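Local coordinates for uncharacterized protein (Peptoclostridium difficile 630, PDB 4YCS) that is of unknown function but, as a putative lipoprotein fragment related to PnrA-like substrate-binding proteins of ABC transporters, probably belongs to a solute-uptake system, at residues E22-S27 with I70-R75; S57-C62 with A84-K89. All coordinates share one frame; numbering follows the deposited sequence.

Contact 1: E22-S27 with I70-R75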
loop_
_atom_site.group_PDB
_atom_site.type_symbol
_atom_site.label_atom_id
_atom_site.label_comp_id
_atom_site.label_asym_id
_atom_site.label_seq_id
_atom_site.Cartn_x
_atom_site.Cartn_y
_atom_site.Cartn_z
ATOM N N GLU A 22 7.148 8.012 -10.961
ATOM C CA GLU A 22 7.458 6.807 -11.740
ATOM C C GLU A 22 8.491 5.907 -11.084
ATOM O O GLU A 22 8.250 4.710 -10.946
ATOM C CB GLU A 22 7.894 7.157 -13.151
ATOM C CG GLU A 22 6.729 7.450 -14.075
ATOM C CD GLU A 22 7.168 7.994 -15.423
ATOM O OE1 GLU A 22 6.399 7.837 -16.383
ATOM O OE2 GLU A 22 8.269 8.582 -15.528
ATOM N N ALA A 23 9.611 6.472 -10.652
ATOM C CA ALA A 23 10.678 5.683 -10.043
ATOM C C ALA A 23 10.207 4.957 -8.785
ATOM O O ALA A 23 10.429 3.747 -8.622
ATOM C CB ALA A 23 11.897 6.549 -9.730
HETATM N N MSE A 24 9.580 5.704 -7.885
HETATM C CA MSE A 24 9.048 5.134 -6.641
HETATM C C MSE A 24 8.000 4.069 -6.896
HETATM O O MSE A 24 7.935 3.071 -6.188
HETATM C CB MSE A 24 8.359 6.263 -5.876
HETATM C CG MSE A 24 8.106 5.793 -4.460
HETATM SE SE MSE A 24 7.432 7.279 -3.367
HETATM C CE MSE A 24 5.738 7.617 -4.274
ATOM N N ASN A 25 7.154 4.309 -7.889
ATOM C CA ASN A 25 6.125 3.378 -8.311
ATOM C C ASN A 25 6.725 2.079 -8.773
ATOM O O ASN A 25 6.293 0.999 -8.334
ATOM C CB ASN A 25 5.207 3.997 -9.372
ATOM C CG ASN A 25 4.216 4.970 -8.775
ATOM O OD1 ASN A 25 4.225 5.194 -7.576
ATOM N ND2 ASN A 25 3.353 5.546 -9.607
ATOM N N ASN A 26 7.753 2.167 -9.612
ATOM C CA ASN A 26 8.421 0.961 -10.088
ATOM C C ASN A 26 9.086 0.168 -8.994
ATOM O O ASN A 26 9.012 -1.067 -8.983
ATOM C CB ASN A 26 9.371 1.269 -11.238
ATOM C CG ASN A 26 8.617 1.457 -12.522
ATOM O OD1 ASN A 26 8.404 0.506 -13.247
ATOM N ND2 ASN A 26 8.117 2.653 -12.758
ATOM N N SER A 27 9.676 0.862 -8.040
ATOM C CA SER A 27 10.315 0.209 -6.906
ATOM C C SER A 27 9.278 -0.498 -6.031
ATOM O O SER A 27 9.543 -1.580 -5.511
ATOM C CB SER A 27 11.120 1.204 -6.038
ATOM O OG SER A 27 12.257 1.672 -6.710
ATOM N N ILE A 70 -1.647 -1.566 0.237
ATOM C CA ILE A 70 -0.484 -0.668 0.183
ATOM C C ILE A 70 -0.760 0.538 -0.744
ATOM O O ILE A 70 -1.027 0.383 -1.924
ATOM C CB ILE A 70 0.761 -1.371 -0.318
ATOM C CG1 ILE A 70 1.002 -2.677 0.461
ATOM C CG2 ILE A 70 1.943 -0.387 -0.174
ATOM C CD1 ILE A 70 2.159 -3.524 -0.001
ATOM N N ALA A 71 -0.697 1.734 -0.179
ATOM C CA ALA A 71 -0.879 2.981 -0.902
ATOM C C ALA A 71 0.515 3.614 -1.156
ATOM O O ALA A 71 1.307 3.772 -0.236
ATOM C CB ALA A 71 -1.712 3.923 -0.085
ATOM N N VAL A 72 0.798 3.945 -2.413
ATOM C CA VAL A 72 2.093 4.475 -2.799
ATOM C C VAL A 72 2.033 5.983 -3.100
ATOM O O VAL A 72 1.587 6.418 -4.170
ATOM C CB VAL A 72 2.610 3.739 -4.021
ATOM C CG1 VAL A 72 4.029 4.190 -4.357
ATOM C CG2 VAL A 72 2.564 2.235 -3.764
ATOM N N GLY A 73 2.504 6.780 -2.145
ATOM C CA GLY A 73 2.613 8.240 -2.356
ATOM C C GLY A 73 1.920 9.042 -1.277
ATOM O O GLY A 73 0.937 8.602 -0.716
ATOM N N ALA A 74 2.452 10.239 -1.009
ATOM C CA ALA A 74 1.936 11.141 0.013
ATOM C C ALA A 74 0.533 11.646 -0.319
ATOM O O ALA A 74 -0.204 12.023 0.585
ATOM C CB ALA A 74 2.881 12.329 0.194
ATOM N N ARG A 75 0.138 11.638 -1.585
ATOM C CA ARG A 75 -1.229 12.063 -1.918
ATOM C C ARG A 75 -2.313 11.131 -1.356
ATOM O O ARG A 75 -3.480 11.532 -1.279
ATOM C CB ARG A 75 -1.422 12.233 -3.413
ATOM C CG ARG A 75 -0.701 13.452 -3.983
ATOM C CD ARG A 75 -1.511 14.103 -5.091
ATOM N NE ARG A 75 -1.773 13.202 -6.216
ATOM C CZ ARG A 75 -2.662 13.443 -7.177
ATOM N NH1 ARG A 75 -3.363 14.567 -7.156
ATOM N NH2 ARG A 75 -2.858 12.570 -8.168
#
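M24, a selenomethionine, and N25 reach from the first turn of helix 22-38 to V72, the last residue of strand 68-72, and G73 just after it. The M24 chain runs extended from the helix (chi1 -166°) and turns only at its last torsion, chi3 64°, which lays CE over the strand end. There CE sits 3.8 Å from V72 CG1 and 3.7 Å from G73 CA, so the terminal methyl makes the close contacts of the residue. V72 holds CG1 anti to its backbone N (chi1 -174°), and this one branch meets both helix residues, with N25 OD1 3.4 Å away. The N25 amide crosses the valine at a slant; its ND2 donates to the D15 carbonyl, which fixes the rotation of the amide and leaves OD1 beside the methyl. G73, with positive phi, carries the chain out of the strand. All four residues are buried, and a glycerol lies about 4 Å from the M24 side chain. The helix packs on one face of the parallel sheet, where V72 also touches M12 and L14 of strand 8-15 and I95 of strand 91-95, while Y111 of helix 111-115 touches M24.

Contact 2: S57-C62 with A84-K89; sequences SIDILC and AKKYPK
The ring of Y87 receives C62 on one face and D59 at its edge. C62 CB stands over the middle of the ring, 3.6 Å from its centroid and 11° off the normal, a CH-pi contact. C62 SG lies more obliquely, 4.3 Å from the same centroid, as a cysteine sulfur-aromatic contact. D59 OD1 lies at the ring edge, near its plane, and accepts from Y87 OH at 3.1 Å. The carboxylate is turned 67° from the ring, and the hydroxyl comes to OD1 from above the carboxylate plane. N63, the residue after C62, also bonds Y87 OH through ND2, so the hydroxyl is bonded to both D59 and N63, while C62 lies over the face.

These contacts tie the C-terminal part of helix 54-62 to the loop between helix 77-84 and strand 91-95, the second connection of the beta-alpha-beta crossover that runs from strand 68-72 through helix 77-84 to the adjacent parallel strand 91-95. D59 and C62, three residues apart, lie on the same flank of the helix and take the hydroxyl end and the face of one ring. D59 has CG anti to its backbone N (chi1 -176°), and this torsion brings the carboxylate up to the Y87 hydroxyl.

K86, next to the tyrosine, adds a weak charged bond: its chain bends at chi3 and brings NZ to 3.4 Å from D59 OD1, a long salt bridge. OD1 thus takes both donors, and the ammonium group would probably favour the charged carboxylate. The contact lies at the surface, but C62 also touches V83 of helix 77-84, I69 of strand 68-72 and F92 of strand 91-95.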
loop_
_atom_site.group_PDB
_atom_site.type_symbol
_atom_site.label_atom_id
_atom_site.label_comp_id
_atom_site.label_asym_id
_atom_site.label_seq_id
_atom_site.Cartn_x
_atom_site.Cartn_y
_atom_site.Cartn_z
ATOM N N SER A 57 -11.849 4.251 -3.885
ATOM C CA SER A 57 -11.076 3.111 -4.345
ATOM C C SER A 57 -10.499 2.285 -3.182
ATOM O O SER A 57 -10.455 1.046 -3.273
ATOM C CB SER A 57 -9.997 3.588 -5.307
ATOM O OG SER A 57 -10.598 3.934 -6.575
ATOM N N ILE A 58 -10.031 2.955 -2.123
ATOM C CA ILE A 58 -9.506 2.268 -0.958
ATOM C C ILE A 58 -10.623 1.558 -0.201
ATOM O O ILE A 58 -10.477 0.387 0.271
ATOM C CB ILE A 58 -8.692 3.203 -0.042
ATOM C CG1 ILE A 58 -7.472 3.748 -0.770
ATOM C CG2 ILE A 58 -8.224 2.437 1.183
ATOM C CD1 ILE A 58 -6.818 4.952 -0.091
ATOM N N ASP A 59 -11.776 2.212 -0.146
ATOM C CA ASP A 59 -12.949 1.619 0.472
ATOM C C ASP A 59 -13.390 0.329 -0.235
ATOM O O ASP A 59 -13.717 -0.674 0.413
ATOM C CB ASP A 59 -14.088 2.643 0.513
ATOM C CG ASP A 59 -15.288 2.095 1.227
ATOM O OD1 ASP A 59 -15.438 2.413 2.411
ATOM O OD2 ASP A 59 -16.039 1.323 0.601
ATOM N N ILE A 60 -13.378 0.345 -1.570
ATOM C CA ILE A 60 -13.644 -0.871 -2.321
ATOM C C ILE A 60 -12.655 -1.977 -1.972
ATOM O O ILE A 60 -13.064 -3.126 -1.821
ATOM C CB ILE A 60 -13.622 -0.605 -3.835
ATOM C CG1 ILE A 60 -14.849 0.255 -4.273
ATOM C CG2 ILE A 60 -13.596 -1.918 -4.593
ATOM C CD1 ILE A 60 -14.673 0.875 -5.670
ATOM N N LEU A 61 -11.358 -1.668 -1.880
ATOM C CA LEU A 61 -10.331 -2.669 -1.531
ATOM C C LEU A 61 -10.556 -3.251 -0.149
ATOM O O LEU A 61 -10.287 -4.454 0.076
ATOM C CB LEU A 61 -8.912 -2.082 -1.647
ATOM C CG LEU A 61 -8.454 -1.613 -3.036
ATOM C CD1 LEU A 61 -7.064 -1.033 -2.985
ATOM C CD2 LEU A 61 -8.522 -2.724 -4.058
ATOM N N CYS A 62 -11.085 -2.435 0.776
ATOM C CA CYS A 62 -11.420 -2.910 2.126
ATOM C C CYS A 62 -12.577 -3.902 2.137
ATOM O O CYS A 62 -12.780 -4.602 3.121
ATOM C CB CYS A 62 -11.745 -1.729 3.025
ATOM S SG CYS A 62 -10.358 -0.664 3.367
ATOM N N ALA A 84 -9.231 4.056 6.799
ATOM C CA ALA A 84 -8.703 3.188 7.814
ATOM C C ALA A 84 -9.467 3.233 9.140
ATOM O O ALA A 84 -9.486 2.235 9.873
ATOM C CB ALA A 84 -7.239 3.513 8.051
ATOM N N LYS A 85 -10.035 4.394 9.468
ATOM C CA LYS A 85 -10.922 4.528 10.626
ATOM C C LYS A 85 -12.160 3.653 10.502
ATOM O O LYS A 85 -12.683 3.210 11.540
ATOM C CB LYS A 85 -11.398 5.980 10.775
ATOM C CG LYS A 85 -10.340 6.960 11.240
ATOM C CD LYS A 85 -11.014 8.301 11.568
ATOM C CE LYS A 85 -10.042 9.471 11.532
ATOM N NZ LYS A 85 -9.305 9.582 12.820
ATOM N N LYS A 86 -12.628 3.403 9.261
ATOM C CA LYS A 86 -13.895 2.676 9.036
ATOM C C LYS A 86 -13.677 1.150 9.010
ATOM O O LYS A 86 -14.647 0.370 9.044
ATOM C CB LYS A 86 -14.569 3.127 7.723
ATOM C CG LYS A 86 -14.889 4.614 7.612
ATOM C CD LYS A 86 -15.702 4.966 6.353
ATOM C CE LYS A 86 -14.916 4.759 5.059
ATOM N NZ LYS A 86 -15.402 5.505 3.846
ATOM N N TYR A 87 -12.410 0.714 8.950
ATOM C CA TYR A 87 -12.099 -0.708 8.882
ATOM C C TYR A 87 -10.945 -1.032 9.834
ATOM O O TYR A 87 -9.799 -1.210 9.382
ATOM C CB TYR A 87 -11.778 -1.109 7.410
ATOM C CG TYR A 87 -12.890 -0.857 6.460
ATOM C CD1 TYR A 87 -13.915 -1.753 6.325
ATOM C CD2 TYR A 87 -12.975 0.331 5.744
ATOM C CE1 TYR A 87 -15.001 -1.501 5.494
ATOM C CE2 TYR A 87 -14.036 0.585 4.861
ATOM C CZ TYR A 87 -15.051 -0.347 4.757
ATOM O OH TYR A 87 -16.094 -0.171 3.909
ATOM N N PRO A 88 -11.230 -1.054 11.150
ATOM C CA PRO A 88 -10.156 -1.137 12.133
ATOM C C PRO A 88 -9.265 -2.356 12.080
ATOM O O PRO A 88 -8.121 -2.238 12.479
ATOM C CB PRO A 88 -10.908 -1.124 13.478
ATOM C CG PRO A 88 -12.234 -0.533 13.190
ATOM C CD PRO A 88 -12.552 -0.898 11.790
ATOM N N LYS A 89 -9.787 -3.516 11.654
ATOM C CA LYS A 89 -8.988 -4.748 11.508
ATOM C C LYS A 89 -8.227 -4.806 10.161
ATOM O O LYS A 89 -7.431 -5.696 9.938
ATOM C CB LYS A 89 -9.843 -6.029 11.650
ATOM C CG LYS A 89 -9.995 -6.579 13.053
ATOM C CD LYS A 89 -8.687 -7.051 13.651
ATOM C CE LYS A 89 -8.640 -8.550 13.805
ATOM N NZ LYS A 89 -7.641 -8.921 14.841
#

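How the contacts relate
The centres of the two contacts are 19 Å apart, on opposite sides of the centre of the chain, and their nearest atoms are about 5 Å apart without touching. Along the sequence the segments alternate: 22-27, 57-62, 70-75, 84-89. Helix 54-62 of contact 2 is followed directly by strand 68-72 of contact 1, the middle strand of the five-stranded parallel sheet. Contact 1, buried, packs the helix after strand 8-15 on the neighbouring strand 68-72, whereas contact 2, at the surface, joins helix 54-62 to the loop after the next helix, 77-84. Both belong to the same parallel alpha/beta architecture, consistent with a PnrA-like substrate-binding fold.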